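PDB 3ZZO: CG11501 from Drosophila melanogaster, which acts as a secreted cytokine that promotes survival after Sindbis virus infection by suppressing the immune deficiency pathway. Local coordinates for residues A[1-9]-A[55-63]. Numbering follows the deposited sequence.
Sequences ECCTSRELV and FGCNCDGGC
Cys3 and Cys63 are joined by a disulfide. Cys3 CB sits 3.7 Å from Cys59 SG. A chi1 of -52° swings the Cys3 sulfur away from its own carbonyl carbon and toward the 55-63 loop, where Cys3 SG bonds to Cys63 SG at 2.0 Å. The S-S bond is twisted by -91°. Cys3 SG also lies 3.4 Å from Cys59 SG. That third sulfur belongs to the bridge with Cys52, so two disulfides pack against each other here. Next door, Cys2 SG bonds to Cys57 SG with the opposite twist, chi3 93°. These links probably belong to the disulfide-tied loop subdomain SD2; beyond Ser5 the chain enters strand 6-13 of the antiparallel sheet, consistent with the ferredoxin-like SD1. Backbone bonds flank the Cys2-Cys57 link and make a single beta bridge: Cys3 N donates to Gly56 O at 2.8 Å, and Asn58 N to Glu1 O at 3.1 Å. Glu1 O also takes a bond from a water that accepts from Cys59 N. A second water does the same job at the far end of the Glu1 side chain, whose straight outer part reaches it: it donates to Glu1 OE2 at 2.8 Å and accepts from Cys63 N, just past the type II turn of 59-62.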
# COMPACT_ATOMS: atom_id res chain seq x y z
N GLU A 1 -13.04 -14.74 1.73
CA GLU A 1 -12.96 -13.40 2.32
C GLU A 1 -12.77 -12.39 1.21
O GLU A 1 -12.72 -12.75 0.04
CB GLU A 1 -11.88 -13.30 3.40
CG GLU A 1 -10.45 -13.38 2.91
CD GLU A 1 -9.42 -13.12 3.97
OE1 GLU A 1 -9.73 -12.64 5.05
OE2 GLU A 1 -8.21 -13.42 3.66
N CYS A 2 -12.71 -11.14 1.59
CA CYS A 2 -12.62 -10.06 0.64
C CYS A 2 -11.26 -9.38 0.76
O CYS A 2 -10.70 -9.25 1.84
CB CYS A 2 -13.78 -9.10 0.85
SG CYS A 2 -15.36 -9.95 0.74
N CYS A 3 -10.76 -8.90 -0.38
CA CYS A 3 -9.48 -8.22 -0.45
C CYS A 3 -9.69 -6.75 -0.65
O CYS A 3 -9.03 -6.08 -1.46
CB CYS A 3 -8.56 -8.85 -1.49
SG CYS A 3 -8.37 -10.62 -1.30
N THR A 4 -10.59 -6.20 0.15
CA THR A 4 -10.99 -4.83 0.10
C THR A 4 -10.19 -3.92 1.03
O THR A 4 -10.24 -2.71 0.89
CB THR A 4 -12.50 -4.73 0.43
OG1 THR A 4 -12.76 -5.57 1.58
CG2 THR A 4 -13.35 -5.16 -0.75
N SER A 5 -9.45 -4.49 1.98
CA SER A 5 -8.63 -3.69 2.87
C SER A 5 -7.40 -3.17 2.13
O SER A 5 -6.81 -3.88 1.32
CB SER A 5 -8.18 -4.49 4.10
OG SER A 5 -9.29 -4.82 4.90
N ARG A 6 -7.05 -1.91 2.42
CA ARG A 6 -5.83 -1.29 1.91
C ARG A 6 -5.39 -0.22 2.88
O ARG A 6 -6.12 0.06 3.85
CB ARG A 6 -5.99 -0.80 0.50
CG ARG A 6 -7.01 0.27 0.27
CD ARG A 6 -7.56 0.36 -1.17
NE ARG A 6 -8.56 1.35 -1.32
CZ ARG A 6 -8.73 2.00 -2.45
NH1 ARG A 6 -7.94 1.80 -3.55
NH2 ARG A 6 -9.67 2.93 -2.50
N GLU A 7 -4.22 0.34 2.71
CA GLU A 7 -3.76 1.45 3.54
C GLU A 7 -3.32 2.59 2.68
O GLU A 7 -2.65 2.42 1.67
CB GLU A 7 -2.61 1.06 4.48
CG GLU A 7 -3.01 0.24 5.66
CD GLU A 7 -1.86 -0.09 6.56
OE1 GLU A 7 -0.69 -0.00 6.17
OE2 GLU A 7 -2.16 -0.48 7.74
N LEU A 8 -3.66 3.79 3.12
CA LEU A 8 -3.15 5.05 2.58
C LEU A 8 -1.98 5.48 3.43
O LEU A 8 -2.15 5.70 4.64
CB LEU A 8 -4.25 6.14 2.69
CG LEU A 8 -5.66 5.88 2.09
CD1 LEU A 8 -6.69 6.84 2.66
CD2 LEU A 8 -5.61 5.91 0.58
N VAL A 9 -0.80 5.59 2.87
CA VAL A 9 0.40 5.91 3.59
C VAL A 9 1.01 7.19 3.08
O VAL A 9 1.22 7.35 1.87
CB VAL A 9 1.43 4.78 3.47
CG1 VAL A 9 2.70 5.07 4.27
CG2 VAL A 9 0.84 3.43 3.88
N PHE A 55 -17.58 -8.33 -5.93
CA PHE A 55 -17.51 -7.62 -4.66
C PHE A 55 -16.11 -7.38 -4.13
O PHE A 55 -15.94 -6.77 -3.06
CB PHE A 55 -18.29 -8.43 -3.59
CG PHE A 55 -19.71 -8.79 -3.94
CD1 PHE A 55 -20.58 -7.78 -4.21
CD2 PHE A 55 -20.12 -10.11 -4.10
CE1 PHE A 55 -21.93 -8.08 -4.61
CE2 PHE A 55 -21.43 -10.41 -4.47
CZ PHE A 55 -22.31 -9.41 -4.74
N GLY A 56 -15.09 -7.84 -4.86
CA GLY A 56 -13.74 -7.78 -4.35
C GLY A 56 -13.36 -8.95 -3.48
O GLY A 56 -12.43 -8.83 -2.66
N CYS A 57 -14.07 -10.07 -3.66
CA CYS A 57 -13.93 -11.22 -2.78
C CYS A 57 -13.63 -12.48 -3.59
O CYS A 57 -13.66 -12.50 -4.82
CB CYS A 57 -15.21 -11.42 -1.99
SG CYS A 57 -15.84 -9.88 -1.21
N ASN A 58 -13.33 -13.54 -2.86
CA ASN A 58 -13.02 -14.82 -3.47
C ASN A 58 -11.96 -14.68 -4.59
O ASN A 58 -12.08 -15.23 -5.68
CB ASN A 58 -14.28 -15.47 -4.02
CG ASN A 58 -15.16 -16.09 -2.96
OD1 ASN A 58 -16.33 -16.33 -3.22
ND2 ASN A 58 -14.60 -16.41 -1.82
N CYS A 59 -10.92 -13.91 -4.26
CA CYS A 59 -9.90 -13.60 -5.23
C CYS A 59 -9.01 -14.80 -5.49
O CYS A 59 -8.81 -15.63 -4.62
CB CYS A 59 -9.06 -12.43 -4.74
SG CYS A 59 -9.98 -10.96 -4.22
N ASP A 60 -8.47 -14.87 -6.69
CA ASP A 60 -7.55 -15.94 -7.04
C ASP A 60 -6.36 -15.85 -6.09
O ASP A 60 -5.66 -14.82 -6.05
CB ASP A 60 -7.00 -15.78 -8.46
CG ASP A 60 -8.02 -15.86 -9.59
OD1 ASP A 60 -9.23 -15.94 -9.39
OD2 ASP A 60 -7.57 -15.81 -10.76
N GLY A 61 -6.09 -16.91 -5.35
CA GLY A 61 -4.97 -16.94 -4.41
C GLY A 61 -5.23 -16.17 -3.14
O GLY A 61 -4.29 -15.95 -2.37
N GLY A 62 -6.47 -15.80 -2.87
CA GLY A 62 -6.77 -14.96 -1.73
C GLY A 62 -6.14 -13.59 -1.87
O GLY A 62 -5.86 -13.13 -2.98
N CYS A 63 -5.87 -12.96 -0.74
CA CYS A 63 -5.34 -11.62 -0.73
C CYS A 63 -3.84 -11.61 -0.67
O CYS A 63 -3.19 -12.53 -0.13
CB CYS A 63 -5.90 -10.81 0.43
SG CYS A 63 -7.69 -10.84 0.62
O HOH W 1 -10.14 -13.37 -1.51
O HOH W 2 -6.41 -14.37 1.73